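Local coordinates for protein kappa-carrageenase (Zobellia galactanivorans, PDB 5OCR) that probably hydrolyses the marine polysaccharide kappa-carrageenan, as a family 16 glycoside hydrolase whose beta-jellyroll catalytic module is the part present here, at residues 23-27 with 93-97; 164-168 with 227-231. One frame throughout, in Å; residues are numbered along the deposited sequence. Where two conformers were deposited one is given.

Contact 1: residues 23-27 with 93-97; sequences IKWSA and SYQKF
Ala-27 lies nearest Ser-93 and Ser-26 nearest Gln-95, with CA atoms 5.7 Å and 6.2 Å apart. No direct hydrogen bond joins the two backbones. Segment 23-27 runs from the last residue of strand 21-23 into the loop that follows. Segment 93-97 turns a corner at Tyr-94 and Gln-95. One water bridges them: it donates to Ser-26 O at a short 2.5 Å and accepts from Gln-95 N at 3.0 Å.

The Phe-97 ring is the main apolar surface. Its CE2 meets Ala-27 CB at 3.4 Å, while its CE1 lies 3.9 Å from Lys-24 CB. This places the N-terminal loop of the jellyroll against the corner of strand 86-97. Val-282 on strand 273-285 and Val-235 on strand 233-241 also touch both Ala-27 and Phe-97.

Gln-95 has CG anti to the backbone N (chi1 -178°), which sets its CG 3.6 Å from Ser-26 OG. Further on, chi2 bends the chain back, and NE2 donates to Lys-96 O. The corner is also braced by Ser-93 OG, which donates to Gln-95 O at 2.7 Å in the carbonyl plane. The same hydroxyl is hydrogen-bonded to Val-235 N.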
loop_
_atom_site.group_PDB
_atom_site.type_symbol
_atom_site.label_atom_id
_atom_site.label_comp_id
_atom_site.label_asym_id
_atom_site.label_seq_id
_atom_site.Cartn_x
_atom_site.Cartn_y
_atom_site.Cartn_z
ATOM N N ILE A 23 6.712 -14.742 14.982
ATOM C CA ILE A 23 5.927 -13.547 14.857
ATOM C C ILE A 23 6.629 -12.366 15.524
ATOM O O ILE A 23 7.358 -12.570 16.551
ATOM C CB ILE A 23 4.485 -13.751 15.341
ATOM C CG1 ILE A 23 3.604 -12.671 14.625
ATOM C CG2 ILE A 23 4.488 -13.823 16.886
ATOM C CD1 ILE A 23 2.184 -13.046 14.266
ATOM N N LYS A 24 6.509 -11.171 14.904
ATOM C CA LYS A 24 7.135 -9.946 15.384
ATOM C C LYS A 24 6.014 -8.988 15.767
ATOM O O LYS A 24 5.368 -8.383 14.889
ATOM C CB LYS A 24 8.054 -9.381 14.291
ATOM C CG LYS A 24 9.221 -10.323 13.904
ATOM C CD LYS A 24 10.063 -10.855 15.071
ATOM C CE LYS A 24 11.109 -9.878 15.544
ATOM N NZ LYS A 24 12.096 -10.678 16.323
ATOM N N TRP A 25 5.701 -8.932 17.082
ATOM C CA TRP A 25 4.667 -8.060 17.577
ATOM C C TRP A 25 4.860 -6.581 17.297
ATOM O O TRP A 25 3.882 -5.884 17.185
ATOM C CB TRP A 25 4.398 -8.364 19.054
ATOM C CG TRP A 25 3.646 -9.657 19.110
ATOM C CD1 TRP A 25 4.130 -10.951 19.508
ATOM C CD2 TRP A 25 2.260 -9.867 18.673
ATOM N NE1 TRP A 25 3.143 -11.880 19.375
ATOM C CE2 TRP A 25 1.985 -11.303 18.846
ATOM C CE3 TRP A 25 1.232 -9.017 18.162
ATOM C CZ2 TRP A 25 0.735 -11.843 18.563
ATOM C CZ3 TRP A 25 -0.021 -9.603 17.820
ATOM C CH2 TRP A 25 -0.264 -10.966 18.031
ATOM N N SER A 26 6.102 -6.123 17.010
ATOM C CA SER A 26 6.282 -4.703 16.663
ATOM C C SER A 26 5.644 -4.249 15.378
ATOM O O SER A 26 5.552 -3.041 15.130
ATOM C CB SER A 26 7.767 -4.343 16.618
ATOM O OG SER A 26 8.368 -5.304 15.772
ATOM N N ALA A 27 5.165 -5.180 14.525
ATOM C CA ALA A 27 4.346 -4.684 13.422
ATOM C C ALA A 27 3.217 -5.665 13.178
ATOM O O ALA A 27 2.732 -5.829 12.042
ATOM C CB ALA A 27 5.164 -4.529 12.093
ATOM N N SER A 93 4.149 1.203 10.520
ATOM C CA SER A 93 4.895 0.759 11.715
ATOM C C SER A 93 6.089 1.695 12.037
ATOM O O SER A 93 6.854 2.129 11.123
ATOM C CB SER A 93 5.375 -0.690 11.613
ATOM O OG SER A 93 6.323 -0.835 10.540
ATOM N N TYR A 94 6.331 1.932 13.322
ATOM C CA TYR A 94 7.624 2.543 13.629
ATOM C C TYR A 94 8.775 1.596 13.285
ATOM O O TYR A 94 9.861 2.048 12.827
ATOM C CB TYR A 94 7.712 2.953 15.099
ATOM C CG TYR A 94 7.054 4.260 15.333
ATOM C CD1 TYR A 94 7.717 5.446 15.127
ATOM C CD2 TYR A 94 5.745 4.310 15.792
ATOM C CE1 TYR A 94 7.070 6.657 15.349
ATOM C CE2 TYR A 94 5.101 5.491 16.016
ATOM C CZ TYR A 94 5.752 6.662 15.775
ATOM O OH TYR A 94 5.107 7.815 15.959
ATOM N N GLN A 95 8.588 0.318 13.551
ATOM C CA GLN A 95 9.659 -0.682 13.366
ATOM C C GLN A 95 9.908 -0.944 11.845
ATOM O O GLN A 95 8.921 -1.067 11.087
ATOM C CB GLN A 95 9.316 -2.002 14.065
ATOM C CG GLN A 95 10.400 -3.041 13.938
ATOM C CD GLN A 95 11.684 -2.652 14.542
ATOM O OE1 GLN A 95 11.724 -2.113 15.671
ATOM N NE2 GLN A 95 12.775 -2.901 13.816
ATOM N N LYS A 96 11.167 -1.054 11.452
ATOM C CA LYS A 96 11.520 -1.395 10.017
ATOM C C LYS A 96 11.940 -2.834 9.935
ATOM O O LYS A 96 12.473 -3.429 10.919
ATOM C CB LYS A 96 12.715 -0.520 9.569
ATOM C CG LYS A 96 12.293 0.952 9.413
ATOM C CD LYS A 96 13.558 1.789 9.150
ATOM C CE LYS A 96 13.242 3.308 9.213
ATOM N NZ LYS A 96 12.589 3.785 7.955
ATOM N N PHE A 97 11.763 -3.434 8.750
ATOM C CA PHE A 97 12.184 -4.805 8.540
ATOM C C PHE A 97 12.749 -4.885 7.122
ATOM O O PHE A 97 12.470 -4.087 6.304
ATOM C CB PHE A 97 10.925 -5.744 8.493
ATOM C CG PHE A 97 10.144 -5.749 9.767
ATOM C CD1 PHE A 97 10.387 -6.719 10.733
ATOM C CD2 PHE A 97 9.192 -4.727 10.010
ATOM C CE1 PHE A 97 9.657 -6.674 11.936
ATOM C CE2 PHE A 97 8.477 -4.683 11.187
ATOM C CZ PHE A 97 8.715 -5.659 12.149
HETATM O O HOH W 1 6.309 -0.645 15.331
#

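Contact 2: residues 164-168 with 227-231; sequences LHAVV and KYWHR
Trp-229 sets its indole against Leu-164, His-165 and Ala-166 of the strand, and the tight part of the contact is built round that ring. Trp-229 NE1 donates to His-165 O at 2.8 Å, with an N-H...O angle of 163°. The acceptor lies close to the indole plane. The donor, in contrast, stands well above the carbonyl plane of His-165, so it does not approach along a lone pair.

Leu-164 covers one indole face. Leu-164 CB is 3.4 Å from Trp-229 CZ2, and Leu-164 CD1 makes a CH-pi contact 3.8 Å from the centroid of the Trp-229 six-membered ring. CG of Leu-164 is anti to the carbonyl carbon (chi1 -65°), and the branch runs out across the benzene part. The opposite indole face carries CB of Tyr-228. Ile-212 on strand 211-216 touches both Leu-164 and Trp-229.

An alanine in place of Trp-229 would probably leave His-165 O without this donor and open a gap between Leu-164 and Tyr-228.

Between the two rings the packing is looser: Ala-166 CB stays 4.1 Å from Tyr-228 CB. It is close again at Val-168 CG2, 3.7 Å from the centroid of the Tyr-228 ring in a CH-pi contact only 12° off the normal. The solvent side lies at partly exposed Tyr-228 and exposed Lys-227. Lys-227 CG covers the other phenol face, and Lys-227 NZ goes on to a salt bridge with Glu-185.

The chain makes an inverse gamma turn about Trp-229, closed by a weak bond from His-230 N to Tyr-228 O. This turn, in the loop between strands 219-225 and 233-241, presents neighbouring aromatic side chains to strand 159-170 within the family 16 beta-jellyroll.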
loop_
_atom_site.group_PDB
_atom_site.type_symbol
_atom_site.label_atom_id
_atom_site.label_comp_id
_atom_site.label_asym_id
_atom_site.label_seq_id
_atom_site.Cartn_x
_atom_site.Cartn_y
_atom_site.Cartn_z
ATOM N N LEU A 164 6.743 -3.702 -7.595
ATOM C CA LEU A 164 7.931 -3.207 -6.896
ATOM C C LEU A 164 8.349 -1.848 -7.439
ATOM O O LEU A 164 8.227 -1.595 -8.636
ATOM C CB LEU A 164 9.122 -4.097 -7.213
ATOM C CG LEU A 164 8.937 -5.530 -6.679
ATOM C CD1 LEU A 164 9.958 -6.504 -7.295
ATOM C CD2 LEU A 164 8.861 -5.616 -5.186
ATOM N N HIS A 165 8.921 -1.008 -6.571
ATOM C CA HIS A 165 9.361 0.342 -7.013
ATOM C C HIS A 165 10.696 0.558 -6.338
ATOM O O HIS A 165 10.918 0.114 -5.223
ATOM C CB HIS A 165 8.445 1.456 -6.520
ATOM C CG HIS A 165 7.026 1.352 -6.983
ATOM N ND1 HIS A 165 6.519 2.151 -7.987
ATOM C CD2 HIS A 165 5.986 0.516 -6.565
ATOM C CE1 HIS A 165 5.223 1.830 -8.184
ATOM N NE2 HIS A 165 4.900 0.831 -7.296
ATOM N N ALA A 166 11.610 1.211 -7.053
ATOM C CA ALA A 166 12.850 1.653 -6.388
ATOM C C ALA A 166 13.403 2.937 -6.982
ATOM O O ALA A 166 13.067 3.332 -8.045
ATOM C CB ALA A 166 13.933 0.572 -6.527
ATOM N N VAL A 167 14.345 3.570 -6.257
ATOM C CA VAL A 167 15.167 4.607 -6.893
ATOM C C VAL A 167 16.583 4.091 -6.723
ATOM O O VAL A 167 16.903 3.560 -5.661
ATOM C CB VAL A 167 15.061 5.908 -6.051
ATOM C CG1 VAL A 167 16.040 7.013 -6.559
ATOM C CG2 VAL A 167 13.616 6.423 -6.138
ATOM N N VAL A 168 17.379 4.182 -7.793
ATOM C CA VAL A 168 18.759 3.654 -7.807
ATOM C C VAL A 168 19.663 4.819 -8.140
ATOM O O VAL A 168 19.302 5.624 -9.028
ATOM C CB VAL A 168 18.839 2.540 -8.843
ATOM C CG1 VAL A 168 20.299 2.055 -9.004
ATOM C CG2 VAL A 168 18.004 1.397 -8.306
ATOM N N LYS A 227 16.186 -7.659 -6.660
ATOM C CA LYS A 227 17.326 -6.937 -7.194
ATOM C C LYS A 227 17.716 -5.802 -6.283
ATOM O O LYS A 227 18.896 -5.643 -5.979
ATOM C CB LYS A 227 16.991 -6.384 -8.588
ATOM C CG LYS A 227 18.168 -5.913 -9.352
ATOM C CD LYS A 227 17.710 -5.965 -10.836
ATOM C CE LYS A 227 18.668 -5.213 -11.698
ATOM N NZ LYS A 227 17.992 -5.316 -13.025
ATOM N N TYR A 228 16.734 -5.006 -5.880
ATOM C CA TYR A 228 17.043 -3.722 -5.209
ATOM C C TYR A 228 16.537 -3.634 -3.799
ATOM O O TYR A 228 16.911 -2.708 -3.114
ATOM C CB TYR A 228 16.423 -2.599 -6.015
ATOM C CG TYR A 228 17.006 -2.441 -7.385
ATOM C CD1 TYR A 228 18.388 -2.312 -7.569
ATOM C CD2 TYR A 228 16.162 -2.390 -8.514
ATOM C CE1 TYR A 228 18.922 -2.135 -8.876
ATOM C CE2 TYR A 228 16.670 -2.216 -9.785
ATOM C CZ TYR A 228 18.036 -2.139 -9.976
ATOM O OH TYR A 228 18.510 -1.963 -11.279
ATOM N N TRP A 229 15.662 -4.569 -3.377
ATOM C CA TRP A 229 14.803 -4.429 -2.200
ATOM C C TRP A 229 15.425 -5.008 -0.953
ATOM O O TRP A 229 14.924 -6.009 -0.345
ATOM C CB TRP A 229 13.387 -5.003 -2.516
ATOM C CG TRP A 229 12.855 -4.223 -3.658
ATOM C CD1 TRP A 229 12.162 -3.011 -3.579
ATOM C CD2 TRP A 229 13.010 -4.515 -5.090
ATOM N NE1 TRP A 229 11.898 -2.528 -4.839
ATOM C CE2 TRP A 229 12.430 -3.384 -5.800
ATOM C CE3 TRP A 229 13.609 -5.575 -5.842
ATOM C CZ2 TRP A 229 12.439 -3.329 -7.238
ATOM C CZ3 TRP A 229 13.621 -5.491 -7.279
ATOM C CH2 TRP A 229 13.043 -4.409 -7.917
ATOM N N HIS A 230 16.552 -4.375 -0.590
ATOM C CA HIS A 230 17.362 -4.818 0.507
ATOM C C HIS A 230 17.500 -3.754 1.530
ATOM O O HIS A 230 18.446 -3.844 2.331
ATOM C CB HIS A 230 18.757 -5.284 0.040
ATOM C CG HIS A 230 18.689 -6.315 -1.089
ATOM N ND1 HIS A 230 18.442 -7.600 -0.849
ATOM C CD2 HIS A 230 18.815 -6.191 -2.473
ATOM C CE1 HIS A 230 18.455 -8.302 -1.997
ATOM N NE2 HIS A 230 18.639 -7.440 -2.997
ATOM N N ARG A 231 16.672 -2.715 1.519
ATOM C CA ARG A 231 16.806 -1.646 2.537
ATOM C C ARG A 231 15.746 -1.897 3.641
ATOM O O ARG A 231 14.745 -2.557 3.391
ATOM C CB ARG A 231 16.534 -0.288 1.877
ATOM C CG ARG A 231 17.592 0.098 0.833
ATOM C CD ARG A 231 17.243 1.432 0.182
ATOM N NE ARG A 231 16.792 2.458 1.086
ATOM C CZ ARG A 231 17.611 3.246 1.780
ATOM N NH1 ARG A 231 18.919 3.109 1.652
ATOM N NH2 ARG A 231 17.119 4.191 2.567
#

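Overall arrangement
From the N terminus, the chain forms strand 21-23 and runs on through 23-27 into the loop beyond. It then passes through strands 54-55, 61-64 and 67-74 before strand 86-97 closes contact 1. Contact 2 opens later, on strand 159-170, and closes after strand 219-225. The two closures therefore follow in series and neither nest nor cross. They lie about 20 Å apart between centres and do not touch. Strand 233-241 begins just after contact 2 and pairs with strand 86-97 of contact 1. Contact 1 ties the N-terminal loop to a strand corner, and contact 2 ties a later loop to strand 159-170, which pairs with strands 134-144 and 173-177.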